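Local coordinates for hemolysin-related protein (Vibrio cholerae serotype O1, PDB 6MLT) that probably helps Vibrio cholerae biofilms adhere to surfaces, as a secreted, metal-binding matrix protein that joins a beta-propeller to a carbohydrate-binding beta-prism domain, at residues G323-A331 and K423-F431; R353-Y364 and S390-I401. All blocks are in the same frame, centred on the assembly; numbering follows the deposited sequence.

Interaction 1: residues G323-A331 and K423-F431. With FLC (citrate anion), chain I.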
loop_
_atom_site.group_PDB
_atom_site.type_symbol
_atom_site.label_atom_id
_atom_site.label_comp_id
_atom_site.label_asym_id
_atom_site.label_seq_id
_atom_site.Cartn_x
_atom_site.Cartn_y
_atom_site.Cartn_z
ATOM N N GLY A 323 -28.990 30.026 -12.388
ATOM C CA GLY A 323 -29.463 31.327 -11.965
ATOM C C GLY A 323 -30.964 31.276 -11.798
ATOM O O GLY A 323 -31.465 30.674 -10.841
ATOM N N ALA A 324 -31.695 31.882 -12.736
ATOM C CA ALA A 324 -33.138 31.698 -12.775
ATOM C C ALA A 324 -33.500 30.252 -13.093
ATOM O O ALA A 324 -34.539 29.755 -12.640
ATOM C CB ALA A 324 -33.757 32.638 -13.810
ATOM N N VAL A 325 -32.666 29.569 -13.871
ATOM C CA VAL A 325 -32.913 28.201 -14.298
ATOM C C VAL A 325 -31.616 27.412 -14.146
ATOM O O VAL A 325 -30.593 27.941 -13.706
ATOM C CB VAL A 325 -33.455 28.127 -15.742
ATOM C CG1 VAL A 325 -34.784 28.884 -15.839
ATOM C CG2 VAL A 325 -32.439 28.670 -16.754
ATOM N N VAL A 326 -31.674 26.124 -14.475
ATOM C CA VAL A 326 -30.517 25.242 -14.366
ATOM C C VAL A 326 -29.769 25.300 -15.693
ATOM O O VAL A 326 -30.279 24.858 -16.723
ATOM C CB VAL A 326 -30.934 23.807 -14.016
ATOM C CG1 VAL A 326 -29.720 22.903 -13.956
ATOM C CG2 VAL A 326 -31.663 23.775 -12.685
ATOM N N ASP A 327 -28.553 25.837 -15.666
ATOM C CA ASP A 327 -27.823 26.161 -16.885
ATOM C C ASP A 327 -26.833 25.092 -17.309
ATOM O O ASP A 327 -26.712 24.822 -18.506
ATOM C CB ASP A 327 -27.096 27.493 -16.708
ATOM C CG ASP A 327 -28.065 28.627 -16.469
ATOM O OD1 ASP A 327 -28.974 28.808 -17.314
ATOM O OD2 ASP A 327 -27.954 29.293 -15.422
ATOM N N ALA A 328 -26.126 24.470 -16.370
ATOM C CA ALA A 328 -25.141 23.469 -16.747
ATOM C C ALA A 328 -24.860 22.559 -15.564
ATOM O O ALA A 328 -24.981 22.960 -14.404
ATOM C CB ALA A 328 -23.843 24.113 -17.239
ATOM N N ILE A 329 -24.478 21.324 -15.881
ATOM C CA ILE A 329 -24.173 20.309 -14.882
ATOM C C ILE A 329 -22.908 19.589 -15.318
ATOM O O ILE A 329 -22.754 19.255 -16.497
ATOM C CB ILE A 329 -25.333 19.308 -14.711
ATOM C CG1 ILE A 329 -26.593 20.029 -14.242
ATOM C CG2 ILE A 329 -24.950 18.208 -13.722
ATOM C CD1 ILE A 329 -27.840 19.159 -14.297
ATOM N N GLY A 330 -22.005 19.343 -14.371
ATOM C CA GLY A 330 -20.787 18.620 -14.693
ATOM C C GLY A 330 -20.201 17.986 -13.452
ATOM O O GLY A 330 -20.649 18.231 -12.332
ATOM N N ALA A 331 -19.189 17.137 -13.668
ATOM C CA ALA A 331 -18.477 16.563 -12.532
ATOM C C ALA A 331 -17.687 17.630 -11.792
ATOM O O ALA A 331 -17.518 17.547 -10.570
ATOM C CB ALA A 331 -17.552 15.439 -12.998
ATOM N N LYS A 423 -27.418 31.540 -23.360
ATOM C CA LYS A 423 -28.821 31.225 -23.135
ATOM C C LYS A 423 -29.112 29.733 -23.210
ATOM O O LYS A 423 -30.247 29.323 -22.942
ATOM C CB LYS A 423 -29.708 31.980 -24.135
ATOM C CG LYS A 423 -29.806 33.487 -23.871
ATOM C CD LYS A 423 -30.381 33.789 -22.487
ATOM C CE LYS A 423 -30.567 35.283 -22.257
ATOM N NZ LYS A 423 -31.033 35.581 -20.867
ATOM N N GLN A 424 -28.128 28.904 -23.551
ATOM C CA GLN A 424 -28.338 27.465 -23.477
ATOM C C GLN A 424 -28.506 27.051 -22.019
ATOM O O GLN A 424 -27.995 27.703 -21.106
ATOM C CB GLN A 424 -27.168 26.726 -24.134
ATOM C CG GLN A 424 -27.098 26.930 -25.642
ATOM C CD GLN A 424 -25.823 26.396 -26.268
ATOM O OE1 GLN A 424 -25.122 25.573 -25.677
ATOM N NE2 GLN A 424 -25.515 26.867 -27.473
ATOM N N GLN A 425 -29.264 25.979 -21.792
ATOM C CA GLN A 425 -29.515 25.519 -20.431
ATOM C C GLN A 425 -29.697 24.009 -20.439
ATOM O O GLN A 425 -29.628 23.360 -21.487
ATOM C CB GLN A 425 -30.741 26.215 -19.822
ATOM C CG GLN A 425 -32.070 25.844 -20.475
ATOM C CD GLN A 425 -33.254 26.150 -19.573
ATOM O OE1 GLN A 425 -33.524 25.421 -18.615
ATOM N NE2 GLN A 425 -33.944 27.244 -19.852
ATOM N N VAL A 426 -29.925 23.448 -19.253
ATOM C CA VAL A 426 -30.272 22.038 -19.131
ATOM C C VAL A 426 -31.743 21.872 -19.491
ATOM O O VAL A 426 -32.623 22.443 -18.835
ATOM C CB VAL A 426 -29.981 21.516 -17.720
ATOM C CG1 VAL A 426 -30.494 20.102 -17.556
ATOM C CG2 VAL A 426 -28.484 21.575 -17.445
ATOM N N ASN A 427 -32.015 21.073 -20.525
ATOM C CA ASN A 427 -33.379 20.888 -20.995
ATOM C C ASN A 427 -34.028 19.609 -20.481
ATOM O O ASN A 427 -35.264 19.549 -20.409
ATOM C CB ASN A 427 -33.410 20.911 -22.523
ATOM C CG ASN A 427 -32.905 22.233 -23.089
ATOM O OD1 ASN A 427 -31.777 22.329 -23.576
ATOM N ND2 ASN A 427 -33.734 23.266 -23.000
ATOM N N ALA A 428 -33.241 18.598 -20.121
ATOM C CA ALA A 428 -33.776 17.406 -19.479
ATOM C C ALA A 428 -32.704 16.800 -18.591
ATOM O O ALA A 428 -31.503 16.976 -18.821
ATOM C CB ALA A 428 -34.262 16.370 -20.497
ATOM N N VAL A 429 -33.151 16.048 -17.581
ATOM C CA VAL A 429 -32.248 15.366 -16.664
ATOM C C VAL A 429 -32.789 13.987 -16.323
ATOM O O VAL A 429 -33.990 13.717 -16.406
ATOM C CB VAL A 429 -32.011 16.158 -15.357
ATOM C CG1 VAL A 429 -31.305 17.456 -15.644
ATOM C CG2 VAL A 429 -33.334 16.407 -14.640
ATOM N N GLN A 430 -31.871 13.122 -15.908
ATOM C CA GLN A 430 -32.183 11.773 -15.470
ATOM C C GLN A 430 -31.133 11.383 -14.444
ATOM O O GLN A 430 -29.948 11.660 -14.637
ATOM C CB GLN A 430 -32.196 10.795 -16.651
ATOM C CG GLN A 430 -32.399 9.339 -16.280
ATOM C CD GLN A 430 -32.436 8.446 -17.507
ATOM O OE1 GLN A 430 -31.617 8.591 -18.418
ATOM N NE2 GLN A 430 -33.401 7.536 -17.552
ATOM N N PHE A 431 -31.571 10.763 -13.355
ATOM C CA PHE A 431 -30.691 10.460 -12.236
ATOM C C PHE A 431 -30.240 9.008 -12.285
ATOM O O PHE A 431 -31.041 8.107 -12.546
ATOM C CB PHE A 431 -31.391 10.750 -10.911
ATOM C CG PHE A 431 -31.903 12.148 -10.814
ATOM C CD1 PHE A 431 -31.032 13.198 -10.575
ATOM C CD2 PHE A 431 -33.243 12.423 -10.999
ATOM C CE1 PHE A 431 -31.498 14.500 -10.508
ATOM C CE2 PHE A 431 -33.717 13.724 -10.930
ATOM C CZ PHE A 431 -32.840 14.760 -10.684
HETATM C CAC FLC I . -27.524 34.471 -19.266
HETATM C CA FLC I . -27.883 33.168 -18.560
HETATM C CB FLC I . -28.747 33.385 -17.317
HETATM C CBC FLC I . -30.161 33.722 -17.787
HETATM C CG FLC I . -28.716 32.070 -16.533
HETATM C CGC FLC I . -29.822 31.951 -15.480
HETATM O OA1 FLC I . -26.334 34.870 -19.234
HETATM O OA2 FLC I . -28.393 35.141 -19.889
HETATM O OB1 FLC I . -30.642 34.866 -17.553
HETATM O OB2 FLC I . -30.826 32.857 -18.419
HETATM O OG1 FLC I . -30.115 30.805 -15.037
HETATM O OG2 FLC I . -30.424 32.973 -15.044
HETATM O OHB FLC I . -28.251 34.440 -16.533
#

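Interaction 2: residues R353-Y364 and S390-I401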
loop_
_atom_site.group_PDB
_atom_site.type_symbol
_atom_site.label_atom_id
_atom_site.label_comp_id
_atom_site.label_asym_id
_atom_site.label_seq_id
_atom_site.Cartn_x
_atom_site.Cartn_y
_atom_site.Cartn_z
ATOM N N ARG A 353 -31.052 12.170 -0.852
ATOM C CA ARG A 353 -32.062 11.134 -0.711
ATOM C C ARG A 353 -33.270 11.338 -1.611
ATOM O O ARG A 353 -34.041 10.395 -1.802
ATOM C CB ARG A 353 -32.544 11.042 0.746
ATOM C CG ARG A 353 -31.434 10.776 1.761
ATOM C CD ARG A 353 -30.528 9.620 1.345
ATOM N NE ARG A 353 -31.276 8.446 0.903
ATOM C CZ ARG A 353 -30.745 7.435 0.222
ATOM N NH1 ARG A 353 -29.456 7.452 -0.102
ATOM N NH2 ARG A 353 -31.499 6.402 -0.141
ATOM N N ALA A 354 -33.446 12.528 -2.177
ATOM C CA ALA A 354 -34.543 12.784 -3.097
ATOM C C ALA A 354 -34.225 14.050 -3.871
ATOM O O ALA A 354 -33.462 14.902 -3.406
ATOM C CB ALA A 354 -35.882 12.929 -2.364
ATOM N N ILE A 355 -34.802 14.154 -5.064
ATOM C CA ILE A 355 -34.701 15.350 -5.888
ATOM C C ILE A 355 -36.089 15.676 -6.410
ATOM O O ILE A 355 -36.776 14.798 -6.938
ATOM C CB ILE A 355 -33.732 15.173 -7.071
ATOM C CG1 ILE A 355 -32.428 14.514 -6.627
ATOM C CG2 ILE A 355 -33.456 16.518 -7.716
ATOM C CD1 ILE A 355 -32.346 13.061 -6.984
ATOM N N ASP A 356 -36.499 16.932 -6.250
ATOM C CA ASP A 356 -37.684 17.470 -6.902
ATOM C C ASP A 356 -37.232 18.266 -8.121
ATOM O O ASP A 356 -36.423 19.194 -7.995
ATOM C CB ASP A 356 -38.481 18.357 -5.945
ATOM C CG ASP A 356 -39.020 17.591 -4.751
ATOM O OD1 ASP A 356 -39.763 16.611 -4.958
ATOM O OD2 ASP A 356 -38.692 17.958 -3.604
ATOM N N VAL A 357 -37.744 17.900 -9.293
ATOM C CA VAL A 357 -37.387 18.542 -10.552
ATOM C C VAL A 357 -38.603 19.291 -11.067
ATOM O O VAL A 357 -39.683 18.704 -11.215
ATOM C CB VAL A 357 -36.906 17.522 -11.597
ATOM C CG1 VAL A 357 -36.519 18.231 -12.902
ATOM C CG2 VAL A 357 -35.745 16.728 -11.057
ATOM N N THR A 358 -38.424 20.579 -11.344
ATOM C CA THR A 358 -39.444 21.414 -11.962
ATOM C C THR A 358 -38.990 21.726 -13.379
ATOM O O THR A 358 -37.911 22.299 -13.576
ATOM C CB THR A 358 -39.666 22.699 -11.165
ATOM O OG1 THR A 358 -40.090 22.372 -9.838
ATOM C CG2 THR A 358 -40.734 23.573 -11.827
ATOM N N TYR A 359 -39.794 21.331 -14.359
ATOM C CA TYR A 359 -39.480 21.569 -15.758
ATOM C C TYR A 359 -40.704 22.138 -16.462
ATOM O O TYR A 359 -41.848 21.846 -16.097
ATOM C CB TYR A 359 -39.003 20.281 -16.463
ATOM C CG TYR A 359 -39.981 19.135 -16.424
ATOM C CD1 TYR A 359 -39.995 18.240 -15.360
ATOM C CD2 TYR A 359 -40.884 18.939 -17.457
ATOM C CE1 TYR A 359 -40.890 17.181 -15.327
ATOM C CE2 TYR A 359 -41.785 17.885 -17.431
ATOM C CZ TYR A 359 -41.780 17.012 -16.365
ATOM O OH TYR A 359 -42.670 15.968 -16.343
ATOM N N GLY A 360 -40.448 22.963 -17.470
ATOM C CA GLY A 360 -41.532 23.579 -18.206
ATOM C C GLY A 360 -41.032 24.740 -19.041
ATOM O O GLY A 360 -39.853 24.806 -19.401
ATOM N N LYS A 361 -41.948 25.654 -19.337
ATOM C CA LYS A 361 -41.660 26.780 -20.213
ATOM C C LYS A 361 -41.064 27.924 -19.402
ATOM O O LYS A 361 -41.690 28.425 -18.462
ATOM C CB LYS A 361 -42.919 27.240 -20.936
ATOM C CG LYS A 361 -42.662 28.269 -22.017
ATOM C CD LYS A 361 -43.954 28.612 -22.744
ATOM C CE LYS A 361 -43.717 28.914 -24.208
ATOM N NZ LYS A 361 -44.989 28.878 -24.985
ATOM N N ASN A 362 -39.850 28.319 -19.779
ATOM C CA ASN A 362 -39.138 29.445 -19.182
ATOM C C ASN A 362 -39.861 30.746 -19.529
ATOM O O ASN A 362 -40.049 31.059 -20.709
ATOM C CB ASN A 362 -37.700 29.438 -19.719
ATOM C CG ASN A 362 -36.876 30.609 -19.258
ATOM O OD1 ASN A 362 -37.337 31.745 -19.239
ATOM N ND2 ASN A 362 -35.614 30.339 -18.921
ATOM N N LYS A 363 -40.251 31.519 -18.513
ATOM C CA LYS A 363 -41.029 32.725 -18.780
ATOM C C LYS A 363 -40.185 33.855 -19.356
ATOM O O LYS A 363 -40.751 34.827 -19.864
ATOM C CB LYS A 363 -41.720 33.216 -17.511
ATOM C CG LYS A 363 -40.790 33.848 -16.468
ATOM C CD LYS A 363 -41.593 34.279 -15.246
ATOM C CE LYS A 363 -40.722 34.948 -14.196
ATOM N NZ LYS A 363 -41.520 35.314 -12.984
ATOM N N TYR A 364 -38.859 33.754 -19.284
ATOM C CA TYR A 364 -37.986 34.800 -19.807
ATOM C C TYR A 364 -37.677 34.602 -21.283
ATOM O O TYR A 364 -37.618 35.577 -22.043
ATOM C CB TYR A 364 -36.678 34.836 -19.018
ATOM C CG TYR A 364 -36.864 34.869 -17.522
ATOM C CD1 TYR A 364 -37.304 36.017 -16.879
ATOM C CD2 TYR A 364 -36.589 33.749 -16.753
ATOM C CE1 TYR A 364 -37.480 36.042 -15.510
ATOM C CE2 TYR A 364 -36.750 33.765 -15.388
ATOM C CZ TYR A 364 -37.196 34.912 -14.768
ATOM O OH TYR A 364 -37.359 34.919 -13.399
ATOM N N SER A 390 -39.360 30.849 -12.234
ATOM C CA SER A 390 -39.022 31.089 -13.632
ATOM C C SER A 390 -40.042 30.508 -14.602
ATOM O O SER A 390 -39.866 30.643 -15.817
ATOM C CB SER A 390 -37.643 30.497 -13.938
ATOM O OG SER A 390 -36.673 31.113 -13.109
ATOM N N ALA A 391 -41.092 29.871 -14.104
ATOM C CA ALA A 391 -42.023 29.150 -14.955
ATOM C C ALA A 391 -43.111 30.065 -15.492
ATOM O O ALA A 391 -43.665 30.893 -14.764
ATOM C CB ALA A 391 -42.663 27.998 -14.179
ATOM N N PHE A 392 -43.405 29.908 -16.782
ATOM C CA PHE A 392 -44.693 30.301 -17.332
ATOM C C PHE A 392 -45.705 29.171 -17.149
ATOM O O PHE A 392 -46.845 29.413 -16.742
ATOM C CB PHE A 392 -44.540 30.678 -18.811
ATOM C CG PHE A 392 -45.822 31.030 -19.481
ATOM C CD1 PHE A 392 -46.382 32.285 -19.321
ATOM C CD2 PHE A 392 -46.469 30.109 -20.282
ATOM C CE1 PHE A 392 -47.570 32.609 -19.942
ATOM C CE2 PHE A 392 -47.664 30.430 -20.903
ATOM C CZ PHE A 392 -48.207 31.685 -20.732
ATOM N N THR A 393 -45.292 27.940 -17.453
ATOM C CA THR A 393 -45.970 26.724 -17.034
ATOM C C THR A 393 -44.899 25.735 -16.601
ATOM O O THR A 393 -43.785 25.739 -17.135
ATOM C CB THR A 393 -46.808 26.090 -18.149
ATOM O OG1 THR A 393 -45.949 25.730 -19.235
ATOM C CG2 THR A 393 -47.869 27.050 -18.656
ATOM N N SER A 394 -45.233 24.884 -15.634
ATOM C CA SER A 394 -44.260 23.907 -15.186
ATOM C C SER A 394 -44.956 22.680 -14.622
ATOM O O SER A 394 -46.146 22.698 -14.285
ATOM C CB SER A 394 -43.308 24.493 -14.139
ATOM O OG SER A 394 -43.974 24.707 -12.911
ATOM N N THR A 395 -44.175 21.611 -14.556
ATOM C CA THR A 395 -44.505 20.368 -13.886
ATOM C C THR A 395 -43.425 20.111 -12.848
ATOM O O THR A 395 -42.247 20.350 -13.113
ATOM C CB THR A 395 -44.540 19.198 -14.890
ATOM O OG1 THR A 395 -45.471 19.488 -15.929
ATOM C CG2 THR A 395 -44.918 17.892 -14.203
ATOM N N THR A 396 -43.817 19.623 -11.675
ATOM C CA THR A 396 -42.861 19.231 -10.647
ATOM C C THR A 396 -43.031 17.747 -10.359
ATOM O O THR A 396 -44.160 17.268 -10.212
ATOM C CB THR A 396 -43.039 20.055 -9.366
ATOM O OG1 THR A 396 -42.801 21.439 -9.652
ATOM C CG2 THR A 396 -42.063 19.597 -8.282
ATOM N N VAL A 397 -41.910 17.029 -10.286
ATOM C CA VAL A 397 -41.894 15.592 -10.034
ATOM C C VAL A 397 -40.787 15.293 -9.034
ATOM O O VAL A 397 -39.757 15.972 -9.000
ATOM C CB VAL A 397 -41.679 14.776 -11.332
ATOM C CG1 VAL A 397 -41.562 13.279 -11.030
ATOM C CG2 VAL A 397 -42.815 15.021 -12.303
ATOM N N ARG A 398 -40.998 14.264 -8.220
ATOM C CA ARG A 398 -39.993 13.822 -7.264
ATOM C C ARG A 398 -39.437 12.465 -7.664
ATOM O O ARG A 398 -40.187 11.562 -8.047
ATOM C CB ARG A 398 -40.549 13.722 -5.845
ATOM C CG ARG A 398 -39.537 13.056 -4.900
ATOM C CD ARG A 398 -39.889 13.194 -3.452
ATOM N NE ARG A 398 -39.692 14.553 -2.963
ATOM C CZ ARG A 398 -39.538 14.862 -1.682
ATOM N NH1 ARG A 398 -39.538 13.909 -0.758
ATOM N NH2 ARG A 398 -39.370 16.124 -1.324
ATOM N N TYR A 399 -38.120 12.332 -7.562
ATOM C CA TYR A 399 -37.448 11.044 -7.651
ATOM C C TYR A 399 -36.812 10.754 -6.301
ATOM O O TYR A 399 -36.028 11.565 -5.794
ATOM C CB TYR A 399 -36.394 11.031 -8.758
ATOM C CG TYR A 399 -35.633 9.728 -8.812
ATOM C CD1 TYR A 399 -36.262 8.558 -9.211
ATOM C CD2 TYR A 399 -34.293 9.663 -8.455
ATOM C CE1 TYR A 399 -35.576 7.350 -9.259
ATOM C CE2 TYR A 399 -33.597 8.463 -8.500
ATOM C CZ TYR A 399 -34.247 7.311 -8.903
ATOM O OH TYR A 399 -33.574 6.111 -8.950
ATOM N N ASP A 400 -37.174 9.619 -5.709
ATOM C CA ASP A 400 -36.568 9.163 -4.465
ATOM C C ASP A 400 -35.394 8.250 -4.784
ATOM O O ASP A 400 -35.518 7.332 -5.603
ATOM C CB ASP A 400 -37.589 8.423 -3.599
ATOM C CG ASP A 400 -38.687 9.332 -3.080
ATOM O OD1 ASP A 400 -38.362 10.382 -2.491
ATOM O OD2 ASP A 400 -39.874 8.997 -3.270
ATOM N N ILE A 401 -34.253 8.510 -4.152
ATOM C CA ILE A 401 -33.116 7.599 -4.234
ATOM C C ILE A 401 -33.532 6.315 -3.523
ATOM O O ILE A 401 -33.943 6.372 -2.355
ATOM C CB ILE A 401 -31.849 8.202 -3.611
ATOM C CG1 ILE A 401 -31.563 9.584 -4.209
ATOM C CG2 ILE A 401 -30.655 7.267 -3.817
ATOM C CD1 ILE A 401 -31.388 9.588 -5.719
HETATM O O HOH W 1 -44.131 21.165 -17.876
HETATM O O HOH W 2 -36.902 33.315 -11.402
#

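Interaction 1: residues G323-A331 and K423-F431
V426 CG2 touches two side chains of 323-331, V326 CG1 at 3.9 Å and I329 CD1, the I329 side chain roughly perpendicular to that of V426. With CG1 anti to the backbone N (chi1 178°), V326 turns that branch onto V426. Further along, I329 CD1 also meets V429 CG1 at 4.1 Å. One backbone hydrogen bond crosses the contact, V426 N to V326 O at 2.9 Å, nearly straight at the hydrogen (162°). Beside it, Q425 CA approaches D327 O at 3.5 Å in a CA-H...O contact, and the side chain of Q425 crosses V325 at about a right angle.

A citrate, probably from the crystallisation liquor, bridges the loop ends. The backbone N of A324 bonds citrate OG2 and that of V325 bonds OG1 of the same carboxylate, while K423 NZ reaches OA2 of another carboxylate at 2.8 Å. D327 OD2 lies 2.7 Å from citrate OG1, so one of these acid groups probably carries a proton.

In the next shell, V370 of strand 370-377 touches both V326 and V426, and M410 packs on I329 and V429. D327 and A328 form a classic beta bulge opposite R321. The touching parts run 70° apart; strand 326-330 and strand 428-435, into which 423-427 leads, belong to different antiparallel sheets, whose apolar faces meet in the core of a beta-prism lectin domain.

Interaction 2: residues R353-Y364 and S390-I401
R398 holds D356 through one long edge of its guanidinium, NE to OD1 at 2.9 Å and NH2 to OD2 at 3.0 Å, both on the syn side, with the carboxylate and guanidinium planes 31° apart. The A354 methyl lies over one face of that guanidinium. On the same face of the sheet, T358 OG1 and T396 OG1 share a hydrogen bond of 2.9 Å; T396 OG1 also accepts one from K388 NZ. Strands 353-359 and 394-400 run antiparallel, the latter an outer strand of a four-stranded sheet in the beta-prism domain, with I355, V357 and Y359 in hydrogen-bonded pairs with Y399, V397 and T395, all on the other face. There Y359 and T395 run side by side, T395 CB sitting over the ring 4.1 Å from its centroid, and I355 CD1 meets the edge of the Y399 ring and I401 CD1. R353 curls to lay one guanidinium face against I401 while NH1 bonds S405 O. Past the corner at G360, K361 CD approaches F392 CD2 at 3.8 Å, the side chains alongside and pointing the same way. S390 OG lies at the Y364 ring edge, 3.5 Å from CE2; a water joins S390 OG to Y364 OH, and S390 OG probably donates to A324 O.

How the interactions relate
Along the chain the four segments come in the order 323-331, 353-364, 390-401, 423-431, so interaction 2 falls wholly between the two halves of interaction 1. Their centres are 12 Å apart, and both lie in the beta-prism lectin range, away from the metal sites. Interaction 2 pairs neighbouring strands within one sheet, whereas interaction 1 joins two other sheets of the domain. They touch directly: F431 CZ packs 3.5 Å from both I355 CG2 and V357 CG2, and V325 CG1 lies 3.5 Å from N362 ND2. F431 thus ties the sheet of 353-359 to that of 428-435, as expected for the three-sheet beta-prism fold; the N362 side chain is about 5 Å from the citrate of interaction 1.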